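Local coordinates for penicillin-binding protein A (Mycobacterium tuberculosis, PDB 3UN7) that probably cross-links the peptidoglycan of the cell wall as a D,D-transpeptidase that works through an acyl-ester intermediate on serine, at residues Ser186-Pro191 against Ala314-Ala319; Glu210-Thr215 against Val243-Ala248; Gly277-Pro282 against Glu291-Pro296. All coordinates share one frame; numbering follows the deposited sequence.

All three contacts lie within the transpeptidase region, and they illustrate how contacts of very different sequence span sit within one region. Interaction 1 closes a long stretch of chain, inside which interaction 2 and then interaction 3 close in turn. Interactions 1 and 3 have centres about 10 Å apart and touch through two probable hydrogen bonds, Ala314 O to Thr293 N and Thr316 N to Ser292 OG, so 314-316 is bonded to 186-191 and also to 291-296. Interaction 2 is remote, its centre about 28 Å from each of the others, and builds a small two-stranded sheet. Of the adjoining pair, interaction 1 lies beside Ser193, the probable nucleophile, whose side chain is about 8 Å from that of Pro191.

Interaction 1: residues Ser186-Pro191 against Ala314-Ala319; sequences SETYPP and ALTPLA
Tyr189 O is approached by two groups of the facing segment: Leu315 N donates a nearly straight hydrogen bond at 2.8 Å, and Ala314 CA adds a CH...O contact. The return bond, from Tyr189 N to Leu315 O, is 2.9 Å long, and its donor stands 40° out of the carbonyl plane, while Thr188 CA leans on the same oxygen. Together these form a single antiparallel bridge. Glu187 O is buried and has no donor partner in the model; it has a CH...O contact from Thr316 CA at 3.4 Å.

Side chains fill in around the bridge. The methyls of the two threonines, Thr188 CG2 and Thr316 CG2, meet at 3.9 Å. With Thr316 OG1 set between its own N and carbonyl carbon (chi1 61°), the hydroxyl turns to the helix beyond and accepts from Ala319 N, an N-cap for helix 317-328. Pro317 CD comes to the edge of the Tyr189 ring, whose hydroxyl is hydrogen-bonded to Glu432. Pro191 lies across Leu315 at about a right angle, CB against CD2 and CG against CD1. The bridge joins the start of helix 317-328 to the segment just before Ser193, probably the acyl-ester nucleophile, which opens the SXXK motif of the penicillin-binding transpeptidase fold.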
ATOM      1  N   SER A 186      -6.848  -4.021   2.891  1.00 30.70           N
ATOM      2  CA  SER A 186      -8.163  -4.246   3.526  1.00 33.19           C
ATOM      3  C   SER A 186      -8.523  -3.183   4.551  1.00 34.11           C
ATOM      4  O   SER A 186      -9.664  -3.130   5.005  1.00 35.36           O
ATOM      5  CB  SER A 186      -8.217  -5.616   4.217  1.00 33.50           C
ATOM      6  OG  SER A 186      -8.154  -6.673   3.276  1.00 36.78           O
ATOM      7  N   GLU A 187      -7.554  -2.359   4.941  1.00 34.16           N
ATOM      8  CA  GLU A 187      -7.786  -1.358   5.983  1.00 35.63           C
ATOM      9  C   GLU A 187      -7.462   0.017   5.424  1.00 34.75           C
ATOM     10  O   GLU A 187      -6.533   0.162   4.619  1.00 33.56           O
ATOM     11  CB  GLU A 187      -6.939  -1.675   7.227  1.00 35.81           C
ATOM     12  CG  GLU A 187      -7.198  -0.794   8.481  1.00 39.42           C
ATOM     13  CD  GLU A 187      -6.530  -1.343   9.756  1.00 40.42           C
ATOM     14  OE1 GLU A 187      -6.228  -2.560   9.817  1.00 43.73           O
ATOM     15  OE2 GLU A 187      -6.295  -0.557  10.707  1.00 46.12           O
ATOM     16  N   THR A 188      -8.243   1.020   5.829  1.00 34.28           N
ATOM     17  CA  THR A 188      -7.981   2.391   5.420  1.00 33.56           C
ATOM     18  C   THR A 188      -7.535   3.186   6.637  1.00 34.02           C
ATOM     19  O   THR A 188      -7.923   2.878   7.772  1.00 33.68           O
ATOM     20  CB  THR A 188      -9.213   3.088   4.808  1.00 34.76           C
ATOM     21  OG1 THR A 188     -10.296   3.006   5.728  1.00 34.97           O
ATOM     22  CG2 THR A 188      -9.610   2.474   3.478  1.00 34.14           C
ATOM     23  N   TYR A 189      -6.717   4.204   6.382  1.00 33.24           N
ATOM     24  CA  TYR A 189      -6.089   5.016   7.423  1.00 33.37           C
ATOM     25  C   TYR A 189      -6.119   6.450   6.965  1.00 32.74           C
ATOM     26  O   TYR A 189      -6.092   6.694   5.765  1.00 32.81           O
ATOM     27  CB  TYR A 189      -4.622   4.618   7.579  1.00 33.12           C
ATOM     28  CG  TYR A 189      -4.415   3.189   7.980  1.00 34.18           C
ATOM     29  CD1 TYR A 189      -4.325   2.833   9.336  1.00 34.85           C
ATOM     30  CD2 TYR A 189      -4.313   2.185   7.020  1.00 31.17           C
ATOM     31  CE1 TYR A 189      -4.133   1.508   9.718  1.00 35.37           C
ATOM     32  CE2 TYR A 189      -4.114   0.858   7.389  1.00 32.65           C
ATOM     33  CZ  TYR A 189      -4.021   0.529   8.738  1.00 34.66           C
ATOM     34  OH  TYR A 189      -3.821  -0.777   9.104  1.00 34.76           O
ATOM     35  N   PRO A 190      -6.159   7.414   7.905  1.00 32.95           N
ATOM     36  CA  PRO A 190      -5.953   8.790   7.447  1.00 32.53           C
ATOM     37  C   PRO A 190      -4.558   8.896   6.834  1.00 31.59           C
ATOM     38  O   PRO A 190      -3.611   8.367   7.416  1.00 30.91           O
ATOM     39  CB  PRO A 190      -6.033   9.621   8.738  1.00 33.26           C
ATOM     40  CG  PRO A 190      -6.746   8.751   9.724  1.00 34.65           C
ATOM     41  CD  PRO A 190      -6.415   7.333   9.357  1.00 33.70           C
ATOM     42  N   PRO A 191      -4.439   9.525   5.649  1.00 30.97           N
ATOM     43  CA  PRO A 191      -3.138   9.712   5.005  1.00 30.61           C
ATOM     44  C   PRO A 191      -2.322  10.867   5.611  1.00 31.57           C
ATOM     45  O   PRO A 191      -1.108  10.947   5.400  1.00 30.59           O
ATOM     46  CB  PRO A 191      -3.522  10.035   3.563  1.00 29.96           C
ATOM     47  CG  PRO A 191      -4.831  10.786   3.717  1.00 30.64           C
ATOM     48  CD  PRO A 191      -5.544  10.045   4.818  1.00 31.00           C
ATOM     49  N   ALA A 314      -9.549   8.749   4.033  1.00 33.09           N
ATOM     50  CA  ALA A 314      -9.094   7.425   4.454  1.00 32.90           C
ATOM     51  C   ALA A 314      -8.616   6.651   3.227  1.00 32.67           C
ATOM     52  O   ALA A 314      -9.351   6.519   2.250  1.00 32.44           O
ATOM     53  CB  ALA A 314     -10.213   6.681   5.184  1.00 33.59           C
ATOM     54  N   LEU A 315      -7.371   6.179   3.282  1.00 32.39           N
ATOM     55  CA  LEU A 315      -6.719   5.521   2.153  1.00 32.39           C
ATOM     56  C   LEU A 315      -6.125   4.197   2.603  1.00 31.92           C
ATOM     57  O   LEU A 315      -5.652   4.075   3.735  1.00 32.46           O
ATOM     58  CB  LEU A 315      -5.568   6.397   1.643  1.00 32.44           C
ATOM     59  CG  LEU A 315      -5.715   7.463   0.548  1.00 34.96           C
ATOM     60  CD1 LEU A 315      -6.649   8.565   0.925  1.00 34.67           C
ATOM     61  CD2 LEU A 315      -4.346   8.038   0.231  1.00 32.60           C
ATOM     62  N   THR A 316      -6.126   3.209   1.714  1.00 30.89           N
ATOM     63  CA  THR A 316      -5.355   1.992   1.946  1.00 29.80           C
ATOM     64  C   THR A 316      -3.905   2.349   1.683  1.00 28.97           C
ATOM     65  O   THR A 316      -3.634   3.299   0.956  1.00 30.05           O
ATOM     66  CB  THR A 316      -5.759   0.846   1.007  1.00 29.50           C
ATOM     67  OG1 THR A 316      -5.521   1.222  -0.352  1.00 29.20           O
ATOM     68  CG2 THR A 316      -7.246   0.464   1.189  1.00 29.25           C
ATOM     69  N   PRO A 317      -2.960   1.640   2.317  1.00 28.36           N
ATOM     70  CA  PRO A 317      -1.556   1.766   1.908  1.00 27.34           C
ATOM     71  C   PRO A 317      -1.323   1.539   0.400  1.00 27.00           C
ATOM     72  O   PRO A 317      -0.537   2.256  -0.202  1.00 25.54           O
ATOM     73  CB  PRO A 317      -0.848   0.717   2.763  1.00 27.70           C
ATOM     74  CG  PRO A 317      -1.702   0.703   4.054  1.00 28.26           C
ATOM     75  CD  PRO A 317      -3.117   0.787   3.512  1.00 28.45           C
ATOM     76  N   LEU A 318      -2.011   0.572  -0.205  1.00 26.73           N
ATOM     77  CA  LEU A 318      -1.930   0.405  -1.657  1.00 26.31           C
ATOM     78  C   LEU A 318      -2.339   1.666  -2.442  1.00 26.67           C
ATOM     79  O   LEU A 318      -1.679   2.026  -3.423  1.00 26.33           O
ATOM     80  CB  LEU A 318      -2.767  -0.791  -2.112  1.00 26.31           C
ATOM     81  CG  LEU A 318      -2.878  -1.022  -3.621  1.00 26.56           C
ATOM     82  CD1 LEU A 318      -1.529  -1.374  -4.218  1.00 30.04           C
ATOM     83  CD2 LEU A 318      -3.929  -2.106  -3.968  1.00 28.37           C
ATOM     84  N   ALA A 319      -3.441   2.310  -2.040  1.00 26.64           N
ATOM     85  CA  ALA A 319      -3.869   3.567  -2.688  1.00 27.32           C
ATOM     86  C   ALA A 319      -2.807   4.676  -2.547  1.00 27.89           C
ATOM     87  O   ALA A 319      -2.567   5.431  -3.489  1.00 26.90           O
ATOM     88  CB  ALA A 319      -5.228   4.025  -2.143  1.00 27.35           C
TER

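Interaction 2: residues Glu210-Thr215 against Val243-Ala248; sequences ETEQLT and VSLREA
Leu214 and Leu245 lie side by side and point the same way, with Leu214 CD1 4.2 Å from Leu245 CB. Glu210 and Arg246 behave differently. Their side chains run obliquely to one another, and the carboxylate and guanidinium planes are 41° apart. Glu210 OE1 stays 5.3 Å from Arg246 NH1, too far for a salt bridge, though the opposite charges may attract weakly; Glu372 of helix 364-379 also comes close to OE1. Across the contact OE1 approaches the arginine CB, at 4.1 Å.

Backbone bonds run alongside these pairs. Val243 and Leu214 exchange two hydrogen bonds as an antiparallel hydrogen-bonded pair, and Gln213 faces Ser244 in the next, non-hydrogen-bonded pair. Where the strand gives way to a helix, the opening N-H groups find acceptors across the contact: Leu245 N binds Glu212 O, and Arg246 N meets a lone pair of Glu210 O in the carbonyl plane at 2.8 Å. Ser244 is the N-cap, its OG (chi1 71°) folded over the helix end to accept from Glu247 N at 2.9 Å.

The two short strands 213-215 and 242-244 make up a sheet of their own; Leu214 packs on Gln259 and Arg263 of helix 254-264, while Glu210 and Arg246 both touch Leu373 of helix 364-379.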
ATOM      1  N   GLU A 210       4.212  27.160  -8.040  1.00 44.17           N
ATOM      2  CA  GLU A 210       5.090  26.747  -6.964  1.00 44.71           C
ATOM      3  C   GLU A 210       5.683  27.922  -6.217  1.00 44.60           C
ATOM      4  O   GLU A 210       6.153  27.777  -5.087  1.00 44.41           O
ATOM      5  CB  GLU A 210       6.242  25.932  -7.531  1.00 45.12           C
ATOM      6  CG  GLU A 210       5.873  24.578  -8.079  1.00 47.16           C
ATOM      7  CD  GLU A 210       7.110  23.808  -8.478  1.00 50.61           C
ATOM      8  OE1 GLU A 210       8.206  24.169  -7.990  1.00 51.73           O
ATOM      9  OE2 GLU A 210       6.998  22.848  -9.275  1.00 53.84           O
ATOM     10  N   THR A 211       5.688  29.083  -6.864  1.00 45.09           N
ATOM     11  CA  THR A 211       6.369  30.240  -6.314  1.00 45.14           C
ATOM     12  C   THR A 211       5.414  31.193  -5.624  1.00 44.99           C
ATOM     13  O   THR A 211       5.862  32.164  -5.029  1.00 44.75           O
ATOM     14  CB  THR A 211       7.181  31.034  -7.378  1.00 45.97           C
ATOM     15  OG1 THR A 211       6.524  32.279  -7.650  1.00 47.92           O
ATOM     16  CG2 THR A 211       7.361  30.236  -8.660  1.00 45.82           C
ATOM     17  N   GLU A 212       4.110  30.919  -5.691  1.00 44.41           N
ATOM     18  CA  GLU A 212       3.146  31.809  -5.068  1.00 44.65           C
ATOM     19  C   GLU A 212       3.194  31.690  -3.550  1.00 43.80           C
ATOM     20  O   GLU A 212       3.559  30.644  -3.002  1.00 42.92           O
ATOM     21  CB  GLU A 212       1.727  31.572  -5.591  1.00 45.17           C
ATOM     22  CG  GLU A 212       1.079  30.291  -5.092  1.00 46.61           C
ATOM     23  CD  GLU A 212      -0.361  30.502  -4.693  1.00 50.85           C
ATOM     24  OE1 GLU A 212      -0.719  31.641  -4.277  1.00 53.24           O
ATOM     25  OE2 GLU A 212      -1.132  29.530  -4.785  1.00 49.99           O
ATOM     26  N   GLN A 213       2.794  32.767  -2.884  1.00 43.40           N
ATOM     27  CA  GLN A 213       3.064  32.944  -1.466  1.00 43.13           C
ATOM     28  C   GLN A 213       1.894  32.523  -0.586  1.00 42.44           C
ATOM     29  O   GLN A 213       0.760  32.921  -0.831  1.00 42.65           O
ATOM     30  CB  GLN A 213       3.464  34.405  -1.198  1.00 44.04           C
ATOM     31  CG  GLN A 213       4.752  34.823  -1.937  1.00 44.25           C
ATOM     32  CD  GLN A 213       5.972  34.060  -1.453  1.00 44.18           C
ATOM     33  OE1 GLN A 213       6.632  33.362  -2.228  1.00 45.13           O
ATOM     34  NE2 GLN A 213       6.258  34.162  -0.158  1.00 44.32           N
ATOM     35  N   LEU A 214       2.185  31.701   0.424  1.00 41.34           N
ATOM     36  CA  LEU A 214       1.180  31.242   1.386  1.00 40.33           C
ATOM     37  C   LEU A 214       1.635  31.526   2.812  1.00 40.74           C
ATOM     38  O   LEU A 214       2.836  31.684   3.071  1.00 40.26           O
ATOM     39  CB  LEU A 214       0.926  29.739   1.231  1.00 39.40           C
ATOM     40  CG  LEU A 214       0.561  29.225  -0.157  1.00 38.03           C
ATOM     41  CD1 LEU A 214       0.767  27.694  -0.234  1.00 38.67           C
ATOM     42  CD2 LEU A 214      -0.852  29.610  -0.486  1.00 36.97           C
ATOM     43  N   THR A 215       0.680  31.546   3.738  1.00 40.75           N
ATOM     44  CA  THR A 215       0.973  31.857   5.137  1.00 42.14           C
ATOM     45  C   THR A 215       2.062  30.964   5.734  1.00 41.95           C
ATOM     46  O   THR A 215       2.122  29.761   5.466  1.00 41.39           O
ATOM     47  CB  THR A 215      -0.289  31.849   6.041  1.00 42.46           C
ATOM     48  OG1 THR A 215       0.097  32.179   7.378  1.00 44.85           O
ATOM     49  CG2 THR A 215      -0.988  30.488   6.040  1.00 42.80           C
ATOM     50  N   VAL A 243       5.616  32.034   2.717  1.00 42.12           N
ATOM     51  CA  VAL A 243       6.583  31.184   2.014  1.00 42.10           C
ATOM     52  C   VAL A 243       5.978  30.729   0.690  1.00 41.15           C
ATOM     53  O   VAL A 243       4.757  30.715   0.535  1.00 40.44           O
ATOM     54  CB  VAL A 243       7.006  29.922   2.825  1.00 42.16           C
ATOM     55  CG1 VAL A 243       7.914  30.297   4.024  1.00 43.93           C
ATOM     56  CG2 VAL A 243       5.794  29.124   3.265  1.00 41.87           C
ATOM     57  N   SER A 244       6.840  30.362  -0.253  1.00 40.05           N
ATOM     58  CA  SER A 244       6.391  29.825  -1.528  1.00 39.24           C
ATOM     59  C   SER A 244       5.695  28.483  -1.313  1.00 38.44           C
ATOM     60  O   SER A 244       6.008  27.759  -0.367  1.00 37.78           O
ATOM     61  CB  SER A 244       7.578  29.648  -2.474  1.00 39.28           C
ATOM     62  OG  SER A 244       8.408  28.569  -2.052  1.00 37.48           O
ATOM     63  N   LEU A 245       4.752  28.160  -2.197  1.00 38.40           N
ATOM     64  CA  LEU A 245       4.134  26.839  -2.230  1.00 37.63           C
ATOM     65  C   LEU A 245       5.214  25.747  -2.214  1.00 37.50           C
ATOM     66  O   LEU A 245       5.102  24.800  -1.451  1.00 37.51           O
ATOM     67  CB  LEU A 245       3.220  26.706  -3.462  1.00 37.77           C
ATOM     68  CG  LEU A 245       2.268  25.511  -3.635  1.00 37.19           C
ATOM     69  CD1 LEU A 245       1.092  25.897  -4.535  1.00 37.01           C
ATOM     70  CD2 LEU A 245       2.999  24.333  -4.215  1.00 39.38           C
ATOM     71  N   ARG A 246       6.260  25.883  -3.027  1.00 37.60           N
ATOM     72  CA  ARG A 246       7.345  24.885  -3.024  1.00 38.24           C
ATOM     73  C   ARG A 246       7.952  24.722  -1.632  1.00 38.34           C
ATOM     74  O   ARG A 246       8.152  23.597  -1.158  1.00 38.22           O
ATOM     75  CB  ARG A 246       8.444  25.206  -4.055  1.00 38.86           C
ATOM     76  CG  ARG A 246       9.664  24.261  -3.980  1.00 40.64           C
ATOM     77  CD  ARG A 246      10.957  24.963  -3.493  1.00 47.01           C
ATOM     78  NE  ARG A 246      11.954  24.056  -2.900  1.00 48.96           N
ATOM     79  CZ  ARG A 246      12.439  22.960  -3.489  1.00 50.70           C
ATOM     80  NH1 ARG A 246      12.023  22.589  -4.698  1.00 51.71           N
ATOM     81  NH2 ARG A 246      13.341  22.213  -2.859  1.00 51.98           N
ATOM     82  N   GLU A 247       8.269  25.844  -0.992  1.00 38.39           N
ATOM     83  CA  GLU A 247       8.857  25.802   0.334  1.00 39.04           C
ATOM     84  C   GLU A 247       7.916  25.116   1.336  1.00 38.29           C
ATOM     85  O   GLU A 247       8.352  24.244   2.087  1.00 38.06           O
ATOM     86  CB  GLU A 247       9.249  27.204   0.800  1.00 39.79           C
ATOM     87  CG  GLU A 247      10.154  27.207   2.019  1.00 42.11           C
ATOM     88  CD  GLU A 247      10.802  28.559   2.283  1.00 44.30           C
ATOM     89  OE1 GLU A 247      10.147  29.604   2.062  1.00 44.96           O
ATOM     90  OE2 GLU A 247      11.971  28.570   2.718  1.00 47.34           O
ATOM     91  N   ALA A 248       6.637  25.494   1.325  1.00 37.87           N
ATOM     92  CA  ALA A 248       5.636  24.885   2.211  1.00 38.08           C
ATOM     93  C   ALA A 248       5.540  23.374   1.993  1.00 37.95           C
ATOM     94  O   ALA A 248       5.403  22.605   2.953  1.00 38.09           O
ATOM     95  CB  ALA A 248       4.267  25.528   2.010  1.00 37.87           C
TER

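Interaction 3: residues Gly277-Pro282 against Glu291-Pro296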
ATOM      1  N   GLY A 277      -7.886   7.985  -7.852  1.00 38.86           N
ATOM      2  CA  GLY A 277      -8.478   6.703  -7.497  1.00 38.97           C
ATOM      3  C   GLY A 277      -9.291   6.637  -6.220  1.00 39.06           C
ATOM      4  O   GLY A 277      -9.792   5.569  -5.866  1.00 39.60           O
ATOM      5  N   LEU A 278      -9.417   7.747  -5.501  1.00 38.58           N
ATOM      6  CA  LEU A 278     -10.264   7.750  -4.313  1.00 38.25           C
ATOM      7  C   LEU A 278     -11.727   7.816  -4.737  1.00 39.05           C
ATOM      8  O   LEU A 278     -12.041   8.355  -5.801  1.00 38.98           O
ATOM      9  CB  LEU A 278      -9.928   8.927  -3.402  1.00 38.23           C
ATOM     10  CG  LEU A 278      -8.764   8.766  -2.416  1.00 38.09           C
ATOM     11  CD1 LEU A 278      -7.454   8.432  -3.130  1.00 37.61           C
ATOM     12  CD2 LEU A 278      -8.637  10.051  -1.606  1.00 38.40           C
ATOM     13  N   ASP A 279     -12.609   7.264  -3.907  1.00 38.84           N
ATOM     14  CA  ASP A 279     -14.048   7.329  -4.143  1.00 39.83           C
ATOM     15  C   ASP A 279     -14.474   6.636  -5.445  1.00 40.14           C
ATOM     16  O   ASP A 279     -15.539   6.915  -6.006  1.00 40.75           O
ATOM     17  CB  ASP A 279     -14.544   8.778  -4.027  1.00 40.47           C
ATOM     18  CG  ASP A 279     -14.384   9.315  -2.623  1.00 40.77           C
ATOM     19  OD1 ASP A 279     -15.112   8.841  -1.729  1.00 42.94           O
ATOM     20  OD2 ASP A 279     -13.503  10.169  -2.398  1.00 43.04           O
ATOM     21  N   SER A 280     -13.632   5.698  -5.872  1.00 39.54           N
ATOM     22  CA  SER A 280     -13.912   4.775  -6.960  1.00 40.25           C
ATOM     23  C   SER A 280     -13.658   3.358  -6.443  1.00 39.25           C
ATOM     24  O   SER A 280     -12.630   3.110  -5.787  1.00 38.15           O
ATOM     25  CB  SER A 280     -12.999   5.070  -8.153  1.00 40.60           C
ATOM     26  OG  SER A 280     -13.558   4.574  -9.367  1.00 44.70           O
ATOM     27  N   PRO A 281     -14.580   2.414  -6.729  1.00 39.14           N
ATOM     28  CA  PRO A 281     -14.394   1.057  -6.217  1.00 38.31           C
ATOM     29  C   PRO A 281     -13.195   0.421  -6.889  1.00 37.04           C
ATOM     30  O   PRO A 281     -13.151   0.362  -8.113  1.00 37.68           O
ATOM     31  CB  PRO A 281     -15.686   0.331  -6.624  1.00 39.36           C
ATOM     32  CG  PRO A 281     -16.596   1.347  -7.084  1.00 39.85           C
ATOM     33  CD  PRO A 281     -15.812   2.533  -7.531  1.00 40.20           C
ATOM     34  N   PRO A 282     -12.181   0.021  -6.106  1.00 35.51           N
ATOM     35  CA  PRO A 282     -11.036  -0.605  -6.755  1.00 34.48           C
ATOM     36  C   PRO A 282     -11.362  -1.882  -7.531  1.00 34.41           C
ATOM     37  O   PRO A 282     -12.248  -2.658  -7.144  1.00 33.56           O
ATOM     38  CB  PRO A 282     -10.091  -0.915  -5.587  1.00 34.10           C
ATOM     39  CG  PRO A 282     -10.441   0.093  -4.553  1.00 33.78           C
ATOM     40  CD  PRO A 282     -11.954   0.201  -4.658  1.00 35.10           C
ATOM     41  N   GLU A 291     -12.112   0.382  -0.631  1.00 32.02           N
ATOM     42  CA  GLU A 291     -12.253   1.669  -1.305  1.00 32.61           C
ATOM     43  C   GLU A 291     -11.718   2.768  -0.413  1.00 32.34           C
ATOM     44  O   GLU A 291     -12.035   2.804   0.773  1.00 33.08           O
ATOM     45  CB  GLU A 291     -13.728   1.956  -1.635  1.00 33.64           C
ATOM     46  CG  GLU A 291     -13.914   3.190  -2.519  1.00 36.71           C
ATOM     47  CD  GLU A 291     -15.341   3.684  -2.530  1.00 42.86           C
ATOM     48  OE1 GLU A 291     -15.919   3.884  -1.438  1.00 46.52           O
ATOM     49  OE2 GLU A 291     -15.892   3.883  -3.630  1.00 45.58           O
ATOM     50  N   SER A 292     -10.907   3.656  -0.992  1.00 31.48           N
ATOM     51  CA  SER A 292     -10.396   4.833  -0.317  1.00 31.43           C
ATOM     52  C   SER A 292     -11.315   6.013  -0.598  1.00 32.40           C
ATOM     53  O   SER A 292     -12.021   6.027  -1.606  1.00 32.61           O
ATOM     54  CB  SER A 292      -8.987   5.168  -0.808  1.00 30.44           C
ATOM     55  OG  SER A 292      -8.079   4.143  -0.452  1.00 30.00           O
ATOM     56  N   THR A 293     -11.310   6.991   0.299  1.00 32.94           N
ATOM     57  CA  THR A 293     -12.266   8.101   0.199  1.00 35.10           C
ATOM     58  C   THR A 293     -11.654   9.423   0.656  1.00 35.42           C
ATOM     59  O   THR A 293     -10.791   9.432   1.521  1.00 35.09           O
ATOM     60  CB  THR A 293     -13.574   7.817   0.986  1.00 36.09           C
ATOM     61  OG1 THR A 293     -14.508   8.883   0.750  1.00 37.58           O
ATOM     62  CG2 THR A 293     -13.313   7.705   2.487  1.00 37.00           C
ATOM     63  N   VAL A 294     -12.091  10.515   0.035  1.00 36.53           N
ATOM     64  CA  VAL A 294     -11.743  11.866   0.474  1.00 37.52           C
ATOM     65  C   VAL A 294     -12.740  12.360   1.546  1.00 39.03           C
ATOM     66  O   VAL A 294     -12.488  13.344   2.250  1.00 39.81           O
ATOM     67  CB  VAL A 294     -11.675  12.836  -0.740  1.00 37.35           C
ATOM     68  CG1 VAL A 294     -13.083  13.185  -1.252  1.00 37.91           C
ATOM     69  CG2 VAL A 294     -10.881  14.089  -0.399  1.00 37.51           C
ATOM     70  N   GLY A 295     -13.873  11.674   1.662  1.00 40.43           N
ATOM     71  CA  GLY A 295     -14.933  12.075   2.591  1.00 41.86           C
ATOM     72  C   GLY A 295     -15.911  13.031   1.934  1.00 43.00           C
ATOM     73  O   GLY A 295     -15.645  13.520   0.837  1.00 43.08           O
ATOM     74  N   PRO A 296     -17.052  13.305   2.598  1.00 44.14           N
ATOM     75  CA  PRO A 296     -18.067  14.169   2.001  1.00 45.23           C
ATOM     76  C   PRO A 296     -17.720  15.663   2.031  1.00 45.48           C
ATOM     77  O   PRO A 296     -18.278  16.432   1.247  1.00 46.76           O
ATOM     78  CB  PRO A 296     -19.313  13.876   2.842  1.00 46.46           C
ATOM     79  CG  PRO A 296     -18.759  13.503   4.193  1.00 46.56           C
ATOM     80  CD  PRO A 296     -17.443  12.825   3.940  1.00 44.61           C
TER
HETATM   81  O   HOH W   1     -10.585   3.701  -4.074  1.00 33.02           O
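Asp279 is the side chain on which this contact turns, reaching from a type II beta turn, Gly277 to Ser280, to an ST turn in the facing segment. The first turn follows directly on a Schellman motif, in which Gly277, with positive phi, ends helix 266-275. At the base of the side chain, Asp279 N is already engaged, giving a nearly straight hydrogen bond to Ser292 O at 2.7 Å.

From CB, the chain swings beside its own backbone N (chi1 -65°), which brings CG to 3.4 Å from the Thr293 hydroxyl oxygen OG1, with Val294 N a little farther off. There the carboxylate divides its work. OD1 accepts from Thr293 OG1 at 2.6 Å, and OD2 accepts from Val294 N at 2.8 Å with an N-H...O angle of 170°. Both donors arrive on syn sides and somewhat out of the carboxylate plane, so two neighbouring residues fix the rotation of the group. OD2 also has Val294 CG1 close by, and a long, weak ion pair with Arg274 may add some stabilisation to the negative charge.

Other side chains close the contact around this clasp. Leu278 CG packs against Ser292 CB, with CD2 against the Thr293 carbonyl group and, a little farther on, Val294 CB. Glu291, extended, runs beside the Asp279-Pro281 backbone: its CG approaches Ser280 O, and its OE2 lies beside Asp279 C. Pro282 crosses the Glu291 side chain at about a right angle, its CD 3.7 Å from Glu291 CA. A water bridges the two segments, donating to Gly277 O and Ser280 O, the two ends of the beta turn, and accepting from Ser292 N.

The Thr293 hydroxyl serves in both directions: while donating to Asp279 OD1, OG1 accepts from Gly295 N at 3.0 Å.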